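Local coordinates for protein DNA polymerase III subunit beta (Caulobacter crescentus, PDB 5WCE) that probably tethers DNA polymerase III and other proteins to DNA as a ring-shaped head-to-tail homodimer, the sliding clamp that makes replication processive, at residues 23-28 with 77-82; 35-40 with 123-128; 148-153 with 188-193; 335-340 with 372-377. All coordinates share one frame; numbering follows the deposited sequence.

Interaction 1: residues 23-28 with 77-82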
loop_
_atom_site.group_PDB
_atom_site.type_symbol
_atom_site.label_atom_id
_atom_site.label_comp_id
_atom_site.label_asym_id
_atom_site.label_seq_id
_atom_site.Cartn_x
_atom_site.Cartn_y
_atom_site.Cartn_z
ATOM N N HIS A 23 3.606 -12.800 16.645
ATOM C CA HIS A 23 3.730 -11.851 17.729
ATOM C C HIS A 23 5.133 -11.268 17.951
ATOM O O HIS A 23 5.250 -10.076 18.256
ATOM C CB HIS A 23 3.309 -12.479 19.046
ATOM C CG HIS A 23 1.838 -12.621 19.207
ATOM N ND1 HIS A 23 1.274 -13.539 20.066
ATOM C CD2 HIS A 23 0.810 -11.957 18.633
ATOM C CE1 HIS A 23 -0.044 -13.457 19.984
ATOM N NE2 HIS A 23 -0.348 -12.491 19.151
ATOM N N VAL A 24 6.171 -12.104 17.909
ATOM C CA VAL A 24 7.504 -11.612 18.246
ATOM C C VAL A 24 8.278 -11.007 17.061
ATOM O O VAL A 24 9.115 -10.143 17.260
ATOM C CB VAL A 24 8.418 -12.670 18.934
ATOM C CG1 VAL A 24 7.721 -13.242 20.165
ATOM C CG2 VAL A 24 8.872 -13.743 17.948
ATOM N N GLN A 25 8.039 -11.474 15.852
ATOM C CA GLN A 25 8.916 -11.119 14.743
ATOM C C GLN A 25 8.799 -9.648 14.304
ATOM O O GLN A 25 9.722 -9.130 13.687
ATOM C CB GLN A 25 8.682 -12.029 13.578
ATOM C CG GLN A 25 7.376 -11.811 12.840
ATOM C CD GLN A 25 7.590 -11.039 11.579
ATOM O OE1 GLN A 25 8.479 -11.403 10.772
ATOM N NE2 GLN A 25 6.817 -9.967 11.386
ATOM N N SER A 26 7.678 -9.015 14.646
ATOM C CA SER A 26 7.431 -7.562 14.386
ATOM C C SER A 26 8.535 -6.623 14.871
ATOM O O SER A 26 8.763 -5.595 14.244
ATOM C CB SER A 26 6.098 -7.114 15.060
ATOM O OG SER A 26 5.042 -8.010 14.741
ATOM N N VAL A 27 9.225 -6.945 15.975
ATOM C CA VAL A 27 10.254 -6.072 16.500
ATOM C C VAL A 27 11.489 -6.052 15.650
ATOM O O VAL A 27 12.284 -5.098 15.716
ATOM C CB VAL A 27 10.649 -6.402 17.991
ATOM C CG1 VAL A 27 11.401 -7.700 18.110
ATOM C CG2 VAL A 27 11.501 -5.271 18.638
ATOM N N VAL A 28 11.693 -7.106 14.853
ATOM C CA VAL A 28 12.956 -7.240 14.126
ATOM C C VAL A 28 12.962 -6.282 12.950
ATOM O O VAL A 28 12.084 -6.338 12.105
ATOM C CB VAL A 28 13.177 -8.693 13.670
ATOM C CG1 VAL A 28 14.455 -8.842 12.848
ATOM C CG2 VAL A 28 13.176 -9.600 14.885
ATOM N N PRO A 77 16.758 -17.387 12.142
ATOM C CA PRO A 77 16.272 -16.185 11.475
ATOM C C PRO A 77 14.750 -15.994 11.598
ATOM O O PRO A 77 13.961 -16.874 11.286
ATOM C CB PRO A 77 16.741 -16.337 10.013
ATOM C CG PRO A 77 17.764 -17.387 10.044
ATOM C CD PRO A 77 17.505 -18.260 11.215
ATOM N N ALA A 78 14.366 -14.820 12.043
ATOM C CA ALA A 78 12.995 -14.596 12.479
ATOM C C ALA A 78 11.974 -14.514 11.341
ATOM O O ALA A 78 11.008 -15.279 11.318
ATOM C CB ALA A 78 12.924 -13.348 13.315
ATOM N N HIS A 79 12.180 -13.587 10.417
ATOM C CA HIS A 79 11.245 -13.414 9.287
ATOM C C HIS A 79 11.200 -14.691 8.427
ATOM O O HIS A 79 10.128 -15.131 8.004
ATOM C CB HIS A 79 11.615 -12.185 8.420
ATOM C CG HIS A 79 11.542 -10.847 9.136
ATOM N ND1 HIS A 79 10.469 -10.446 9.909
ATOM C CD2 HIS A 79 12.394 -9.781 9.121
ATOM C CE1 HIS A 79 10.686 -9.231 10.391
ATOM N NE2 HIS A 79 11.845 -8.799 9.925
ATOM N N THR A 80 12.347 -15.291 8.188
ATOM C CA THR A 80 12.393 -16.515 7.388
ATOM C C THR A 80 11.629 -17.670 8.050
ATOM O O THR A 80 10.823 -18.382 7.389
ATOM C CB THR A 80 13.840 -16.924 7.119
ATOM O OG1 THR A 80 14.475 -15.871 6.369
ATOM C CG2 THR A 80 13.935 -18.255 6.370
ATOM N N LEU A 81 11.865 -17.867 9.339
ATOM C CA LEU A 81 11.078 -18.839 10.057
ATOM C C LEU A 81 9.581 -18.554 9.988
ATOM O O LEU A 81 8.801 -19.465 9.688
ATOM C CB LEU A 81 11.513 -18.944 11.511
ATOM C CG LEU A 81 10.939 -20.109 12.311
ATOM C CD1 LEU A 81 11.099 -21.442 11.640
ATOM C CD2 LEU A 81 11.585 -20.198 13.686
ATOM N N TYR A 82 9.198 -17.297 10.204
ATOM C CA TYR A 82 7.783 -16.877 10.135
ATOM C C TYR A 82 7.182 -17.195 8.739
ATOM O O TYR A 82 6.143 -17.823 8.632
ATOM C CB TYR A 82 7.642 -15.378 10.487
ATOM C CG TYR A 82 6.244 -14.846 10.258
ATOM C CD1 TYR A 82 5.221 -15.127 11.167
ATOM C CD2 TYR A 82 5.937 -14.098 9.109
ATOM C CE1 TYR A 82 3.933 -14.679 10.953
ATOM C CE2 TYR A 82 4.644 -13.672 8.860
ATOM C CZ TYR A 82 3.644 -13.951 9.781
ATOM O OH TYR A 82 2.355 -13.493 9.531
#

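Interaction 2: residues 35-40 with 123-128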
loop_
_atom_site.group_PDB
_atom_site.type_symbol
_atom_site.label_atom_id
_atom_site.label_comp_id
_atom_site.label_asym_id
_atom_site.label_seq_id
_atom_site.Cartn_x
_atom_site.Cartn_y
_atom_site.Cartn_z
ATOM N N PRO A 35 23.822 -9.738 12.730
ATOM C CA PRO A 35 23.034 -10.916 12.345
ATOM C C PRO A 35 22.191 -11.490 13.467
ATOM O O PRO A 35 21.055 -11.843 13.236
ATOM C CB PRO A 35 24.089 -11.906 11.887
ATOM C CG PRO A 35 25.181 -11.047 11.348
ATOM C CD PRO A 35 25.211 -9.831 12.238
ATOM N N ILE A 36 22.701 -11.530 14.680
ATOM C CA ILE A 36 21.923 -12.167 15.733
ATOM C C ILE A 36 20.613 -11.409 16.065
ATOM O O ILE A 36 19.622 -12.009 16.476
ATOM C CB ILE A 36 22.762 -12.520 16.989
ATOM C CG1 ILE A 36 21.959 -13.549 17.802
ATOM C CG2 ILE A 36 23.061 -11.246 17.798
ATOM C CD1 ILE A 36 22.747 -14.377 18.729
ATOM N N LEU A 37 20.564 -10.105 15.792
ATOM C CA LEU A 37 19.361 -9.336 16.038
ATOM C C LEU A 37 18.294 -9.612 14.993
ATOM O O LEU A 37 17.161 -9.259 15.192
ATOM C CB LEU A 37 19.676 -7.835 16.062
ATOM C CG LEU A 37 20.702 -7.370 17.104
ATOM C CD1 LEU A 37 20.722 -5.833 17.111
ATOM C CD2 LEU A 37 20.298 -7.872 18.484
ATOM N N SER A 38 18.635 -10.307 13.913
ATOM C CA SER A 38 17.642 -10.813 12.976
ATOM C C SER A 38 17.031 -12.126 13.457
ATOM O O SER A 38 16.101 -12.595 12.819
ATOM C CB SER A 38 18.297 -11.060 11.578
ATOM O OG SER A 38 18.433 -9.783 10.982
ATOM N N ASN A 39 17.543 -12.706 14.545
ATOM C CA ASN A 39 17.098 -14.010 14.995
ATOM C C ASN A 39 16.086 -14.000 16.116
ATOM O O ASN A 39 15.957 -12.998 16.896
ATOM C CB ASN A 39 18.294 -14.896 15.375
ATOM C CG ASN A 39 19.051 -15.395 14.149
ATOM O OD1 ASN A 39 18.797 -14.947 13.048
ATOM N ND2 ASN A 39 19.998 -16.326 14.349
ATOM N N ILE A 40 15.360 -15.120 16.203
ATOM C CA ILE A 40 14.516 -15.424 17.352
ATOM C C ILE A 40 15.257 -16.411 18.234
ATOM O O ILE A 40 15.832 -17.377 17.747
ATOM C CB ILE A 40 13.122 -15.977 16.944
ATOM C CG1 ILE A 40 12.260 -14.871 16.378
ATOM C CG2 ILE A 40 12.362 -16.595 18.126
ATOM C CD1 ILE A 40 11.016 -15.327 15.593
ATOM N N ASP A 123 24.927 -15.695 22.673
ATOM C CA ASP A 123 25.205 -14.369 22.150
ATOM C C ASP A 123 23.936 -13.529 22.022
ATOM O O ASP A 123 24.021 -12.426 21.577
ATOM C CB ASP A 123 25.921 -14.466 20.794
ATOM C CG ASP A 123 27.283 -15.096 20.899
ATOM O OD1 ASP A 123 28.038 -14.763 21.849
ATOM O OD2 ASP A 123 27.612 -15.913 20.023
ATOM N N PHE A 124 22.775 -14.085 22.350
ATOM C CA PHE A 124 21.525 -13.385 22.176
ATOM C C PHE A 124 21.378 -12.391 23.358
ATOM O O PHE A 124 21.646 -12.771 24.486
ATOM C CB PHE A 124 20.362 -14.351 22.191
ATOM C CG PHE A 124 19.119 -13.761 21.686
ATOM C CD1 PHE A 124 18.935 -13.615 20.323
ATOM C CD2 PHE A 124 18.136 -13.292 22.556
ATOM C CE1 PHE A 124 17.791 -13.030 19.834
ATOM C CE2 PHE A 124 16.990 -12.712 22.047
ATOM C CZ PHE A 124 16.823 -12.564 20.676
ATOM N N PRO A 125 20.966 -11.143 23.079
ATOM C CA PRO A 125 20.931 -10.182 24.221
ATOM C C PRO A 125 19.912 -10.539 25.297
ATOM O O PRO A 125 18.922 -11.173 25.056
ATOM C CB PRO A 125 20.563 -8.852 23.592
ATOM C CG PRO A 125 20.533 -9.084 22.102
ATOM C CD PRO A 125 20.686 -10.530 21.783
ATOM N N VAL A 126 20.195 -10.092 26.514
ATOM C CA VAL A 126 19.422 -10.387 27.709
ATOM C C VAL A 126 18.833 -9.038 28.072
ATOM O O VAL A 126 19.560 -8.065 28.166
ATOM C CB VAL A 126 20.376 -10.854 28.815
ATOM C CG1 VAL A 126 19.688 -10.926 30.183
ATOM C CG2 VAL A 126 21.013 -12.176 28.376
ATOM N N MET A 127 17.518 -8.966 28.153
ATOM C CA MET A 127 16.852 -7.744 28.612
ATOM C C MET A 127 16.511 -7.975 30.082
ATOM O O MET A 127 15.737 -8.872 30.388
ATOM C CB MET A 127 15.582 -7.521 27.800
ATOM C CG MET A 127 14.625 -6.487 28.394
ATOM S SD MET A 127 15.154 -4.810 28.071
ATOM C CE MET A 127 14.853 -4.613 26.343
ATOM N N SER A 128 17.057 -7.164 30.978
ATOM C CA SER A 128 16.827 -7.395 32.402
ATOM C C SER A 128 15.531 -6.679 32.788
ATOM O O SER A 128 15.233 -5.604 32.238
ATOM C CB SER A 128 17.997 -6.902 33.223
ATOM O OG SER A 128 18.194 -5.533 32.950
#

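Interaction 3: residues 148-153 with 188-193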
loop_
_atom_site.group_PDB
_atom_site.type_symbol
_atom_site.label_atom_id
_atom_site.label_comp_id
_atom_site.label_asym_id
_atom_site.label_seq_id
_atom_site.Cartn_x
_atom_site.Cartn_y
_atom_site.Cartn_z
ATOM N N ASP A 148 -4.501 5.509 21.200
ATOM C CA ASP A 148 -5.099 5.967 19.931
ATOM C C ASP A 148 -5.454 7.478 19.921
ATOM O O ASP A 148 -5.349 8.128 18.881
ATOM C CB ASP A 148 -6.312 5.138 19.549
ATOM C CG ASP A 148 -5.946 3.698 19.069
ATOM O OD1 ASP A 148 -4.736 3.377 18.987
ATOM O OD2 ASP A 148 -6.901 2.906 18.848
ATOM N N LYS A 149 -5.830 8.013 21.063
ATOM C CA LYS A 149 -6.079 9.458 21.217
ATOM C C LYS A 149 -4.851 10.347 21.120
ATOM O O LYS A 149 -4.993 11.548 20.930
ATOM C CB LYS A 149 -6.803 9.741 22.523
ATOM C CG LYS A 149 -8.176 9.105 22.673
ATOM C CD LYS A 149 -9.243 9.861 21.896
ATOM C CE LYS A 149 -10.611 9.347 22.262
ATOM N NZ LYS A 149 -11.613 9.862 21.294
ATOM N N THR A 150 -3.635 9.802 21.278
ATOM C CA THR A 150 -2.425 10.633 21.388
ATOM C C THR A 150 -1.267 10.301 20.449
ATOM O O THR A 150 -0.438 11.147 20.199
ATOM C CB THR A 150 -1.856 10.561 22.812
ATOM O OG1 THR A 150 -1.527 9.191 23.122
ATOM C CG2 THR A 150 -2.873 11.094 23.806
ATOM N N ARG A 151 -1.178 9.082 19.924
ATOM C CA ARG A 151 0.126 8.649 19.381
ATOM C C ARG A 151 0.486 9.354 18.066
ATOM O O ARG A 151 1.647 9.521 17.755
ATOM C CB ARG A 151 0.168 7.135 19.214
ATOM C CG ARG A 151 -0.546 6.617 18.038
ATOM C CD ARG A 151 -0.575 5.112 17.917
ATOM N NE ARG A 151 0.572 4.587 17.247
ATOM C CZ ARG A 151 0.586 3.458 16.516
ATOM N NH1 ARG A 151 -0.509 2.699 16.349
ATOM N NH2 ARG A 151 1.712 3.108 15.944
ATOM N N PHE A 152 -0.529 9.853 17.362
ATOM C CA PHE A 152 -0.326 10.627 16.137
ATOM C C PHE A 152 0.540 11.847 16.384
ATOM O O PHE A 152 1.223 12.300 15.483
ATOM C CB PHE A 152 -1.684 11.031 15.519
ATOM C CG PHE A 152 -2.366 12.173 16.253
ATOM C CD1 PHE A 152 -3.205 11.931 17.336
ATOM C CD2 PHE A 152 -2.101 13.498 15.906
ATOM C CE1 PHE A 152 -3.795 12.978 18.053
ATOM C CE2 PHE A 152 -2.693 14.546 16.611
ATOM C CZ PHE A 152 -3.550 14.289 17.652
ATOM N N ALA A 153 0.561 12.383 17.615
ATOM C CA ALA A 153 1.334 13.564 17.899
ATOM C C ALA A 153 2.782 13.308 18.333
ATOM O O ALA A 153 3.527 14.268 18.584
ATOM C CB ALA A 153 0.645 14.373 18.965
ATOM N N ARG A 188 2.526 20.439 17.946
ATOM C CA ARG A 188 1.194 20.241 18.462
ATOM C C ARG A 188 1.284 19.213 19.603
ATOM O O ARG A 188 2.341 18.591 19.781
ATOM C CB ARG A 188 0.251 19.761 17.377
ATOM C CG ARG A 188 0.860 18.899 16.238
ATOM C CD ARG A 188 0.957 17.463 16.648
ATOM N NE ARG A 188 1.510 16.598 15.597
ATOM C CZ ARG A 188 0.813 16.015 14.642
ATOM N NH1 ARG A 188 -0.492 16.252 14.501
ATOM N NH2 ARG A 188 1.459 15.236 13.772
ATOM N N LEU A 189 0.212 19.099 20.352
ATOM C CA LEU A 189 0.180 18.262 21.523
ATOM C C LEU A 189 -1.138 17.510 21.612
ATOM O O LEU A 189 -2.260 18.012 21.233
ATOM C CB LEU A 189 0.452 19.100 22.765
ATOM C CG LEU A 189 0.458 18.383 24.137
ATOM C CD1 LEU A 189 1.460 19.004 25.098
ATOM C CD2 LEU A 189 -0.958 18.372 24.766
ATOM N N ALA A 190 -1.047 16.324 22.187
ATOM C CA ALA A 190 -2.221 15.499 22.470
ATOM C C ALA A 190 -2.145 14.955 23.867
ATOM O O ALA A 190 -1.061 14.544 24.322
ATOM C CB ALA A 190 -2.337 14.371 21.489
ATOM N N LEU A 191 -3.279 14.990 24.567
ATOM C CA LEU A 191 -3.369 14.551 25.935
ATOM C C LEU A 191 -4.622 13.677 26.064
ATOM O O LEU A 191 -5.713 14.049 25.559
ATOM C CB LEU A 191 -3.412 15.761 26.870
ATOM C CG LEU A 191 -3.584 15.530 28.382
ATOM C CD1 LEU A 191 -3.105 16.719 29.188
ATOM C CD2 LEU A 191 -4.989 15.157 28.826
ATOM N N ALA A 192 -4.480 12.519 26.726
ATOM C CA ALA A 192 -5.608 11.674 27.058
ATOM C C ALA A 192 -5.411 11.073 28.425
ATOM O O ALA A 192 -4.271 10.783 28.840
ATOM C CB ALA A 192 -5.813 10.605 26.018
ATOM N N GLU A 193 -6.497 10.925 29.169
ATOM C CA GLU A 193 -6.386 10.409 30.515
ATOM C C GLU A 193 -7.591 9.578 30.906
ATOM O O GLU A 193 -8.647 9.632 30.270
ATOM C CB GLU A 193 -6.144 11.547 31.497
ATOM C CG GLU A 193 -7.374 12.441 31.709
ATOM C CD GLU A 193 -7.095 13.771 32.331
ATOM O OE1 GLU A 193 -5.936 14.006 32.726
ATOM O OE2 GLU A 193 -8.081 14.568 32.449
#

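Interaction 4: residues 335-340 with 372-377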
loop_
_atom_site.group_PDB
_atom_site.type_symbol
_atom_site.label_atom_id
_atom_site.label_comp_id
_atom_site.label_asym_id
_atom_site.label_seq_id
_atom_site.Cartn_x
_atom_site.Cartn_y
_atom_site.Cartn_z
ATOM N N ARG A 335 -2.701 19.593 8.093
ATOM C CA ARG A 335 -2.645 18.210 8.543
ATOM C C ARG A 335 -2.833 18.118 10.071
ATOM O O ARG A 335 -3.594 17.283 10.580
ATOM C CB ARG A 335 -1.315 17.511 8.103
ATOM C CG ARG A 335 -1.175 16.049 8.559
ATOM C CD ARG A 335 -2.411 15.197 8.301
ATOM N NE ARG A 335 -2.871 15.295 6.911
ATOM C CZ ARG A 335 -4.094 14.968 6.440
ATOM N NH1 ARG A 335 -5.048 14.502 7.247
ATOM N NH2 ARG A 335 -4.359 15.116 5.126
ATOM N N TYR A 336 -2.164 19.007 10.812
ATOM C CA TYR A 336 -2.299 19.011 12.251
ATOM C C TYR A 336 -3.745 19.300 12.687
ATOM O O TYR A 336 -4.262 18.685 13.633
ATOM C CB TYR A 336 -1.295 20.002 12.902
ATOM C CG TYR A 336 0.171 19.723 12.634
ATOM C CD1 TYR A 336 0.621 18.467 12.148
ATOM C CD2 TYR A 336 1.115 20.720 12.798
ATOM C CE1 TYR A 336 1.946 18.241 11.873
ATOM C CE2 TYR A 336 2.457 20.483 12.519
ATOM C CZ TYR A 336 2.852 19.223 12.067
ATOM O OH TYR A 336 4.176 19.025 11.788
ATOM N N LEU A 337 -4.408 20.229 11.996
ATOM C CA LEU A 337 -5.802 20.527 12.291
ATOM C C LEU A 337 -6.698 19.334 11.984
ATOM O O LEU A 337 -7.537 18.925 12.788
ATOM C CB LEU A 337 -6.208 21.747 11.496
ATOM C CG LEU A 337 -7.588 22.312 11.562
ATOM C CD1 LEU A 337 -7.991 22.559 13.013
ATOM C CD2 LEU A 337 -7.660 23.598 10.720
ATOM N N LEU A 338 -6.505 18.745 10.821
ATOM C CA LEU A 338 -7.270 17.534 10.446
ATOM C C LEU A 338 -7.006 16.402 11.397
ATOM O O LEU A 338 -7.922 15.654 11.713
ATOM C CB LEU A 338 -6.984 17.149 9.001
ATOM C CG LEU A 338 -7.586 18.119 8.004
ATOM C CD1 LEU A 338 -7.020 17.798 6.645
ATOM C CD2 LEU A 338 -9.111 18.067 8.031
ATOM N N ASP A 339 -5.787 16.272 11.888
ATOM C CA ASP A 339 -5.473 15.229 12.890
ATOM C C ASP A 339 -6.316 15.365 14.143
ATOM O O ASP A 339 -6.905 14.400 14.664
ATOM C CB ASP A 339 -3.980 15.272 13.247
ATOM C CG ASP A 339 -3.071 14.661 12.183
ATOM O OD1 ASP A 339 -3.536 13.982 11.238
ATOM O OD2 ASP A 339 -1.874 14.966 12.275
ATOM N N VAL A 340 -6.444 16.597 14.626
ATOM C CA VAL A 340 -7.315 16.863 15.753
ATOM C C VAL A 340 -8.769 16.586 15.450
ATOM O O VAL A 340 -9.432 15.907 16.247
ATOM C CB VAL A 340 -7.124 18.324 16.272
ATOM C CG1 VAL A 340 -8.162 18.615 17.351
ATOM C CG2 VAL A 340 -5.740 18.467 16.816
ATOM N N TYR A 372 -6.453 18.743 23.093
ATOM C CA TYR A 372 -5.514 18.955 21.991
ATOM C C TYR A 372 -5.067 20.436 21.939
ATOM O O TYR A 372 -5.844 21.357 22.247
ATOM C CB TYR A 372 -6.101 18.543 20.670
ATOM C CG TYR A 372 -6.486 17.094 20.722
ATOM C CD1 TYR A 372 -5.520 16.102 20.562
ATOM C CD2 TYR A 372 -7.778 16.718 21.026
ATOM C CE1 TYR A 372 -5.876 14.757 20.689
ATOM C CE2 TYR A 372 -8.112 15.376 21.194
ATOM C CZ TYR A 372 -7.121 14.418 21.002
ATOM O OH TYR A 372 -7.426 13.052 21.130
ATOM N N VAL A 373 -3.806 20.610 21.619
ATOM C CA VAL A 373 -3.205 21.919 21.499
ATOM C C VAL A 373 -2.624 22.013 20.064
ATOM O O VAL A 373 -1.864 21.111 19.596
ATOM C CB VAL A 373 -2.115 22.221 22.536
ATOM C CG1 VAL A 373 -1.667 23.670 22.436
ATOM C CG2 VAL A 373 -2.613 21.971 23.954
ATOM N N LEU A 374 -3.016 23.088 19.387
ATOM C CA LEU A 374 -2.466 23.491 18.086
ATOM C C LEU A 374 -1.698 24.787 18.233
ATOM O O LEU A 374 -2.176 25.705 18.905
ATOM C CB LEU A 374 -3.570 23.723 17.062
ATOM C CG LEU A 374 -4.365 22.461 16.700
ATOM C CD1 LEU A 374 -5.690 22.826 16.027
ATOM C CD2 LEU A 374 -3.515 21.538 15.871
ATOM N N MET A 375 -0.521 24.805 17.596
ATOM C CA MET A 375 0.346 25.959 17.623
ATOM C C MET A 375 0.135 26.744 16.321
ATOM O O MET A 375 0.176 26.184 15.239
ATOM C CB MET A 375 1.780 25.517 17.795
ATOM C CG MET A 375 1.958 24.617 19.040
ATOM S SD MET A 375 1.440 25.446 20.558
ATOM C CE MET A 375 2.701 26.715 20.538
ATOM N N PRO A 376 -0.123 28.040 16.434
ATOM C CA PRO A 376 -0.390 28.770 15.203
ATOM C C PRO A 376 0.855 29.131 14.449
ATOM O O PRO A 376 1.969 29.060 14.962
ATOM C CB PRO A 376 -1.134 30.011 15.693
ATOM C CG PRO A 376 -0.475 30.309 17.001
ATOM C CD PRO A 376 -0.217 28.938 17.608
ATOM N N LEU A 377 0.677 29.442 13.172
ATOM C CA LEU A 377 1.770 29.825 12.342
ATOM C C LEU A 377 1.315 30.943 11.423
ATOM O O LEU A 377 0.124 31.251 11.334
ATOM C CB LEU A 377 2.347 28.642 11.590
ATOM C CG LEU A 377 1.346 27.644 10.945
ATOM C CD1 LEU A 377 0.592 28.364 9.908
ATOM C CD2 LEU A 377 1.983 26.420 10.352
#

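Interaction 1: residues 23-28 with 77-82
Gln25 lays its carboxamide over one face of the Tyr82 ring, the two planes inclined by 32°. Its CG comes 4.1 Å from Tyr82 CG, and its OE1 lies equally far from Tyr82 CD2, so the amide rides above the ring near its root. The chain reaches this place because CG sits in the crowded position between the backbone N and the carbonyl carbon (chi1 72°) and then bends again at chi2. OE1 is also the acceptor for His79 ND1, at the edge of the imidazole; the modelled 2.4 Å from Gln25 OE1 to His79 ND1 is too short to trust, and His79 was built in two conformers, so the exact geometry is doubtful. Beyond CE1 on the same ring edge, His79 NE2 makes a weak bond to Val28 O, 3.3 Å long and bent. The contact joins the C-terminal end of helix 14-25, and the beta turn from Gln25 to Val28, to the first turn of helix 78-87, the two helices of the N-terminal clamp domain. Next to the imidazole, Val28 CG2 rests on Ala78 CB at 4.1 Å. Ala78 itself leans on Ile40 of strand 39-45, and Val28 touches Ala53 of strand 48-54.

Interaction 2: residues 35-40 with 123-128
Ile36 reaches across to the backbone between Asp123 and Phe124, its CD1 lying 3.6 Å from Asp123 C. The contact sets a short 3-10 turn, residues 35-38, against the extended connection that runs from strand 112-116 of the N-terminal clamp domain toward strand 136-139. Ile36 extends because CG1 stands opposite the backbone N across the CA-CB bond (chi1 -163°) and the chain continues outstretched, which brings CD1 to 3.8 Å from Asp123 CB as well. Further back along the same side chain, Ile36 CG1 lies 3.9 Å from Phe124 CD1, at the rim of the ring and close to its plane. Leu37, the next residue of the turn, adds a second apolar touch, its CD2 lying 3.8 Å from Pro125 CG. No hydrogen bond spans the two segments; most of the contact is apolar packing, some of it against backbone atoms.

The next shell fixes these groups in place. Phe124 lies against Ser52 and Thr54 of strand 48-54 and Thr75 of strand 72-77, and Pro125 against Thr54 and Leu56. The turn is held internally by backbone bonds from Ser38 N to Pro35 O and from Asn39 N to Ile36 O, while the Asn39 amide gives ND2 to Thr75 OG1. Asn39 O lies at the edge of the phenyl ring, near its plane, 3.5 Å from Phe124 CE1.

Interaction 3: residues 148-153 with 188-193
Thr150 and Ala153 press onto the small side chains of strand 188-195, and here the packing is close. Thr150 CG2 lies 3.6 Å from Ala192 N and 3.7 Å from Ala192 CB, while Thr150 CA approaches Ala190 CB to 3.7 Å. Ala153 CB lies 3.9 Å from Ala190 CB. Alternation along the strand turns Arg188, Ala190 and Ala192 to the loop, whereas Leu189 and Leu191 face the other way, onto Ile261. Short side chains thus let the chain leaving helix 140-148 lie directly on the sheet that the central and C-terminal clamp domains share.

Phe152 adds a substantial contact of its own, bringing CE1 to 4.0 Å from Ala190 CB and presenting its other edge to Arg188, whose NH1 lies in the ring plane 3.5 Å from Phe152 CD2. Ring and guanidinium planes stand 78° apart. The looser side is at Lys149, partly exposed, whose side chain touches the strand through CB, 3.7 Å from Ala192 CB; a bend at chi2 carries the rest of it away, toward a weak bond with Gln343 O. Its backbone O accepts a hydrogen bond from Tyr372 OH.

Arg188 NH2 is also close to Phe152 O, at 3.4 Å, yet the oxygen sits over the face of the guanidinium and the angle is too poor for a hydrogen bond. The buried charge is instead met by salt bridges from NE to Asp185 OD2 and from NH1 to Asp339 OD2, which would be expected to keep the guanidinium protonated and hold its rotation.

Interaction 4: residues 335-340 with 372-377
Helix 335-340 and strand 372-374 run nearly antiparallel, their short axes 165° apart and 9.5 Å from each other at closest approach. The backbones come nearest at Val340 and Tyr372, with CA atoms 6.8 Å apart, and Leu337 stands abreast of Leu374. Between them Leu374 is the main wedge. With CG turned away from the carbonyl carbon (chi1 -65°), its two methyls part over the helix: CD1 meets Leu337 CD1 at 3.8 Å, the side chains crossing at about a right angle, while CD2 rests 3.7 Å from Tyr336 O and 3.9 Å from Val340 CG2. This is helix-on-sheet packing within the C-terminal clamp domain, with helix 334-343 covering strand 370-374. Leu337 also touches Phe276 and Val280 of helix 273-284, the other helix of that domain, and Leu374 touches Phe332. Val340 spreads both methyls over the root of Tyr372, CG1 and CG2 each 3.9 Å from its CB, and the two side chains run past one another in opposite directions. Farther on, Leu377 pairs through its backbone with Gly331, at the edge strand 328-333.

From the N terminus, helix 14-25 meets helix 78-87 in interaction 1, closing a loop that is largely strand. Interaction 2 opens inside that loop at 35-40 and closes beyond it at 123-128, so the two cross; they also touch, Ser38 O probably accepting a hydrogen bond from Ala78 N. Interaction 3, in the central domain, joins the end of helix 140-148 to strand 188-195 across 34 residues holding two strands; interaction 4, in the C-terminal domain, closes 31 between helix 334-343 and strand 370-374. Both strands are neighbours in one sheet spanning the two domains, so these serial contacts touch. Interactions 2 and 4 lie on opposite sides of the folded chain's centre.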